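PDB 3MST: putative nitrate transport protein from Thermoplasma volcanium, which is of unproven function but probably acts as a solute-binding component of transport for nitrate or a related small molecule. Local coordinates for residues F26-E39 against A189-S201. Sequence-based numbering, arbitrary orientation.
Unlike the reference sequence in segment 26-39: Ser27 (reference Ala).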
loop_
_atom_site.group_PDB
_atom_site.type_symbol
_atom_site.label_atom_id
_atom_site.label_comp_id
_atom_site.label_asym_id
_atom_site.label_seq_id
_atom_site.Cartn_x
_atom_site.Cartn_y
_atom_site.Cartn_z
ATOM N N PHE A 26 -5.721 1.695 8.618
ATOM C CA PHE A 26 -7.012 1.372 8.047
ATOM C C PHE A 26 -7.342 2.231 6.830
ATOM O O PHE A 26 -8.207 1.881 6.015
ATOM C CB PHE A 26 -8.145 1.492 9.068
ATOM C CG PHE A 26 -8.239 0.371 10.086
ATOM C CD1 PHE A 26 -7.234 -0.534 10.310
ATOM C CD2 PHE A 26 -9.390 0.246 10.841
ATOM C CE1 PHE A 26 -7.376 -1.506 11.282
ATOM C CE2 PHE A 26 -9.556 -0.714 11.779
ATOM C CZ PHE A 26 -8.553 -1.613 12.013
ATOM N N SER A 27 -6.649 3.352 6.673
ATOM C CA SER A 27 -6.805 4.137 5.467
ATOM C C SER A 27 -5.897 3.702 4.316
ATOM O O SER A 27 -6.000 4.224 3.203
ATOM C CB SER A 27 -6.583 5.588 5.733
ATOM O OG SER A 27 -5.283 5.833 6.174
ATOM N N GLY A 28 -5.006 2.741 4.569
ATOM C CA GLY A 28 -4.123 2.233 3.540
ATOM C C GLY A 28 -4.753 1.021 2.904
ATOM O O GLY A 28 -5.184 0.122 3.637
ATOM N N PRO A 29 -4.753 0.922 1.562
ATOM C CA PRO A 29 -5.332 -0.265 0.894
ATOM C C PRO A 29 -4.722 -1.595 1.305
ATOM O O PRO A 29 -5.371 -2.642 1.171
ATOM C CB PRO A 29 -5.128 0.024 -0.587
ATOM C CG PRO A 29 -5.163 1.554 -0.641
ATOM C CD PRO A 29 -4.413 1.985 0.582
ATOM N N VAL A 30 -3.503 -1.591 1.845
ATOM C CA VAL A 30 -2.929 -2.848 2.334
ATOM C C VAL A 30 -3.813 -3.504 3.393
ATOM O O VAL A 30 -3.813 -4.709 3.525
ATOM C CB VAL A 30 -1.485 -2.669 2.883
ATOM C CG1 VAL A 30 -1.488 -1.880 4.223
ATOM C CG2 VAL A 30 -0.794 -4.024 3.066
ATOM N N SER A 31 -4.575 -2.705 4.158
ATOM C CA SER A 31 -5.456 -3.248 5.185
ATOM C C SER A 31 -6.752 -3.856 4.691
ATOM O O SER A 31 -7.395 -4.590 5.447
ATOM C CB SER A 31 -5.814 -2.163 6.195
ATOM O OG SER A 31 -6.687 -1.188 5.661
ATOM N N PHE A 32 -7.165 -3.527 3.470
ATOM C CA PHE A 32 -8.550 -3.748 3.095
ATOM C C PHE A 32 -8.943 -5.223 3.134
ATOM O O PHE A 32 -10.066 -5.515 3.579
ATOM C CB PHE A 32 -8.866 -3.128 1.753
ATOM C CG PHE A 32 -8.772 -1.595 1.721
ATOM C CD1 PHE A 32 -8.561 -0.833 2.860
ATOM C CD2 PHE A 32 -8.899 -0.990 0.495
ATOM C CE1 PHE A 32 -8.489 0.581 2.740
ATOM C CE2 PHE A 32 -8.827 0.388 0.342
ATOM C CZ PHE A 32 -8.606 1.167 1.469
ATOM N N PRO A 33 -8.095 -6.170 2.700
ATOM C CA PRO A 33 -8.496 -7.570 2.764
ATOM C C PRO A 33 -8.783 -8.038 4.179
ATOM O O PRO A 33 -9.650 -8.943 4.347
ATOM C CB PRO A 33 -7.310 -8.313 2.129
ATOM C CG PRO A 33 -6.778 -7.290 1.126
ATOM C CD PRO A 33 -6.839 -6.015 1.959
ATOM N N LEU A 34 -8.127 -7.491 5.198
ATOM C CA LEU A 34 -8.415 -7.897 6.588
ATOM C C LEU A 34 -9.603 -7.118 7.147
ATOM O O LEU A 34 -10.390 -7.685 7.933
ATOM C CB LEU A 34 -7.181 -7.781 7.473
ATOM C CG LEU A 34 -6.055 -8.737 7.002
ATOM C CD1 LEU A 34 -4.795 -8.560 7.908
ATOM C CD2 LEU A 34 -6.490 -10.211 6.940
ATOM N N LEU A 35 -9.843 -5.869 6.722
ATOM C CA LEU A 35 -11.003 -5.124 7.173
ATOM C C LEU A 35 -12.266 -5.832 6.792
ATOM O O LEU A 35 -13.205 -5.888 7.575
ATOM C CB LEU A 35 -11.068 -3.701 6.587
ATOM C CG LEU A 35 -9.972 -2.727 7.031
ATOM C CD1 LEU A 35 -10.249 -1.368 6.423
ATOM C CD2 LEU A 35 -9.879 -2.583 8.581
ATOM N N VAL A 36 -12.328 -6.338 5.581
ATOM C CA VAL A 36 -13.613 -6.816 5.059
ATOM C C VAL A 36 -14.077 -8.078 5.753
ATOM O O VAL A 36 -15.293 -8.329 5.797
ATOM C CB VAL A 36 -13.636 -6.971 3.533
ATOM C CG1 VAL A 36 -13.496 -5.589 2.876
ATOM C CG2 VAL A 36 -12.590 -7.970 2.970
ATOM N N ILE A 37 -13.148 -8.897 6.242
ATOM C CA ILE A 37 -13.500 -10.149 6.946
ATOM C C ILE A 37 -13.049 -10.119 8.411
ATOM O O ILE A 37 -12.885 -11.172 9.046
ATOM C CB ILE A 37 -12.974 -11.393 6.219
ATOM C CG1 ILE A 37 -11.442 -11.359 6.070
ATOM C CG2 ILE A 37 -13.715 -11.599 4.893
ATOM C CD1 ILE A 37 -10.871 -12.718 5.689
ATOM N N GLU A 38 -12.905 -8.921 8.983
ATOM C CA GLU A 38 -12.404 -8.764 10.351
ATOM C C GLU A 38 -13.076 -9.721 11.361
ATOM O O GLU A 38 -12.434 -10.307 12.218
ATOM C CB GLU A 38 -12.557 -7.317 10.817
ATOM C CG GLU A 38 -12.109 -7.081 12.221
ATOM C CD GLU A 38 -12.276 -5.649 12.723
ATOM O OE1 GLU A 38 -12.927 -4.851 12.012
ATOM O OE2 GLU A 38 -11.804 -5.400 13.846
ATOM N N GLU A 39 -14.402 -9.759 11.266
ATOM C CA GLU A 39 -15.240 -10.474 12.188
ATOM C C GLU A 39 -15.089 -11.989 12.106
ATOM O O GLU A 39 -15.638 -12.686 12.959
ATOM C CB GLU A 39 -16.689 -10.090 11.966
ATOM C CG GLU A 39 -17.003 -8.606 12.235
ATOM C CD GLU A 39 -16.557 -7.665 11.123
ATOM O OE1 GLU A 39 -16.279 -8.107 9.970
ATOM O OE2 GLU A 39 -16.541 -6.419 11.368
ATOM N N ALA A 189 -17.859 -4.846 0.068
ATOM C CA ALA A 189 -16.469 -4.513 0.461
ATOM C C ALA A 189 -16.273 -3.015 0.502
ATOM O O ALA A 189 -15.729 -2.482 1.479
ATOM C CB ALA A 189 -15.481 -5.156 -0.526
ATOM N N ALA A 190 -16.797 -2.299 -0.490
ATOM C CA ALA A 190 -16.700 -0.836 -0.489
ATOM C C ALA A 190 -17.390 -0.183 0.724
ATOM O O ALA A 190 -16.852 0.757 1.344
ATOM C CB ALA A 190 -17.241 -0.250 -1.794
ATOM N N GLU A 191 -18.573 -0.671 1.096
ATOM C CA GLU A 191 -19.238 -0.112 2.264
ATOM C C GLU A 191 -18.474 -0.389 3.548
ATOM O O GLU A 191 -18.350 0.494 4.394
ATOM C CB GLU A 191 -20.660 -0.662 2.395
ATOM C CG GLU A 191 -21.498 -0.586 1.147
ATOM C CD GLU A 191 -22.925 -1.035 1.382
ATOM O OE1 GLU A 191 -23.256 -1.467 2.532
ATOM O OE2 GLU A 191 -23.706 -0.963 0.408
ATOM N N ILE A 192 -17.936 -1.611 3.695
ATOM C CA ILE A 192 -17.171 -1.941 4.882
ATOM C C ILE A 192 -15.914 -1.082 4.985
ATOM O O ILE A 192 -15.593 -0.548 6.035
ATOM C CB ILE A 192 -16.801 -3.458 4.936
ATOM C CG1 ILE A 192 -18.059 -4.331 5.098
ATOM C CG2 ILE A 192 -15.849 -3.681 6.090
ATOM C CD1 ILE A 192 -17.821 -5.756 4.509
ATOM N N ILE A 193 -15.171 -0.984 3.894
ATOM C CA ILE A 193 -13.919 -0.211 3.867
ATOM C C ILE A 193 -14.180 1.250 4.154
ATOM O O ILE A 193 -13.486 1.888 4.952
ATOM C CB ILE A 193 -13.206 -0.402 2.511
ATOM C CG1 ILE A 193 -12.653 -1.838 2.397
ATOM C CG2 ILE A 193 -12.068 0.621 2.352
ATOM C CD1 ILE A 193 -12.415 -2.289 0.989
ATOM N N SER A 194 -15.226 1.789 3.535
ATOM C CA SER A 194 -15.601 3.184 3.767
ATOM C C SER A 194 -15.947 3.427 5.248
ATOM O O SER A 194 -15.432 4.367 5.872
ATOM C CB SER A 194 -16.728 3.613 2.803
ATOM O OG SER A 194 -17.897 2.823 2.904
ATOM N N LYS A 195 -16.754 2.539 5.842
ATOM C CA LYS A 195 -17.119 2.682 7.256
ATOM C C LYS A 195 -15.960 2.543 8.228
ATOM O O LYS A 195 -15.814 3.315 9.188
ATOM C CB LYS A 195 -18.232 1.704 7.619
ATOM C CG LYS A 195 -19.583 2.075 7.000
ATOM C CD LYS A 195 -20.676 1.043 7.344
ATOM C CE LYS A 195 -22.024 1.580 6.872
ATOM N NZ LYS A 195 -23.175 0.661 7.158
ATOM N N LYS A 196 -15.106 1.544 7.997
ATOM C CA LYS A 196 -14.035 1.253 8.931
ATOM C C LYS A 196 -12.792 2.162 8.765
ATOM O O LYS A 196 -12.070 2.411 9.718
ATOM C CB LYS A 196 -13.639 -0.228 8.820
ATOM C CG LYS A 196 -14.714 -1.154 9.281
ATOM C CD LYS A 196 -14.238 -2.598 9.255
ATOM C CE LYS A 196 -15.288 -3.548 9.808
ATOM N NZ LYS A 196 -14.748 -4.949 9.933
ATOM N N SER A 197 -12.572 2.612 7.530
ATOM C CA SER A 197 -11.334 3.326 7.172
ATOM C C SER A 197 -11.268 4.688 7.773
ATOM O O SER A 197 -10.173 5.188 7.965
ATOM C CB SER A 197 -11.165 3.479 5.661
ATOM O OG SER A 197 -12.086 4.402 5.134
ATOM N N GLY A 198 -12.434 5.294 8.000
ATOM C CA GLY A 198 -12.534 6.685 8.392
ATOM C C GLY A 198 -11.835 7.572 7.390
ATOM O O GLY A 198 -11.120 8.499 7.809
ATOM N N TYR A 199 -11.961 7.291 6.083
ATOM C CA TYR A 199 -11.205 8.109 5.149
ATOM C C TYR A 199 -11.836 8.252 3.788
ATOM O O TYR A 199 -11.767 9.320 3.232
ATOM C CB TYR A 199 -9.807 7.496 5.007
ATOM C CG TYR A 199 -8.823 8.327 4.275
ATOM C CD1 TYR A 199 -8.728 8.256 2.882
ATOM C CD2 TYR A 199 -7.991 9.200 4.949
ATOM C CE1 TYR A 199 -7.839 9.054 2.183
ATOM C CE2 TYR A 199 -7.079 9.987 4.266
ATOM C CZ TYR A 199 -7.022 9.928 2.894
ATOM O OH TYR A 199 -6.107 10.706 2.224
ATOM N N TYR A 200 -12.399 7.184 3.244
ATOM C CA TYR A 200 -12.966 7.148 1.923
ATOM C C TYR A 200 -14.470 7.141 2.037
ATOM O O TYR A 200 -15.036 6.416 2.867
ATOM C CB TYR A 200 -12.553 5.890 1.195
ATOM C CG TYR A 200 -11.073 5.675 1.088
ATOM C CD1 TYR A 200 -10.334 6.222 0.038
ATOM C CD2 TYR A 200 -10.400 4.942 2.022
ATOM C CE1 TYR A 200 -8.940 6.027 -0.028
ATOM C CE2 TYR A 200 -9.056 4.745 1.958
ATOM C CZ TYR A 200 -8.317 5.263 0.927
ATOM O OH TYR A 200 -6.938 5.051 0.801
ATOM N N SER A 201 -15.122 7.873 1.156
ATOM C CA SER A 201 -16.564 7.737 1.027
ATOM C C SER A 201 -16.947 6.399 0.355
ATOM O O SER A 201 -16.159 5.781 -0.362
ATOM C CB SER A 201 -17.112 8.904 0.214
ATOM O OG SER A 201 -16.797 8.789 -1.169
HETATM O O HOH W 1 -16.615 -6.620 7.826
#
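Lys196 meets Glu38 and Glu39 in a salt-bridge network. Its chain runs fully extended beyond CG, and NZ salt-bridges Glu38 OE1 at 2.8 Å and Glu39 OE2 at 2.7 Å. The two carboxylates are used differently: Glu38 OE1 offers its anti lone pair, whereas Glu39 OE2 is met on its syn side, 28° out of the carboxylate plane. NZ also donates to Leu35 O at 3.0 Å, in the carbonyl plane, and a water lies within hydrogen-bonding distance of NZ, Val36 O and Glu39 OE1 and probably helps join them. A methionine in its place would probably leave both glutamates without their shared countercharge and Leu35 O without this donor. At the other end, Tyr200 OH gives a hydrogen bond to Ser27 O (2.7 Å) with a C=O...donor angle of 163°.

Apolar packing fills the middle. Ile193 CG2, held anti to the backbone N, makes a CH-pi contact 3.6 Å from the Phe32 ring centroid, while Pro29 CA covers the opposite face. Phe32 CZ reaches Tyr200 CE2 at 3.6 Å, and Val36 CG1 lies 3.9 Å from Ile193 CG1 and also touches Ala189 CB.

The short axes cross at 98°, 9.3 Å apart. This is near-perpendicular helix packing within one alpha/beta domain: the turn and short helix following strand 22-24 of the six-stranded mixed sheet are covered by helix 186-197.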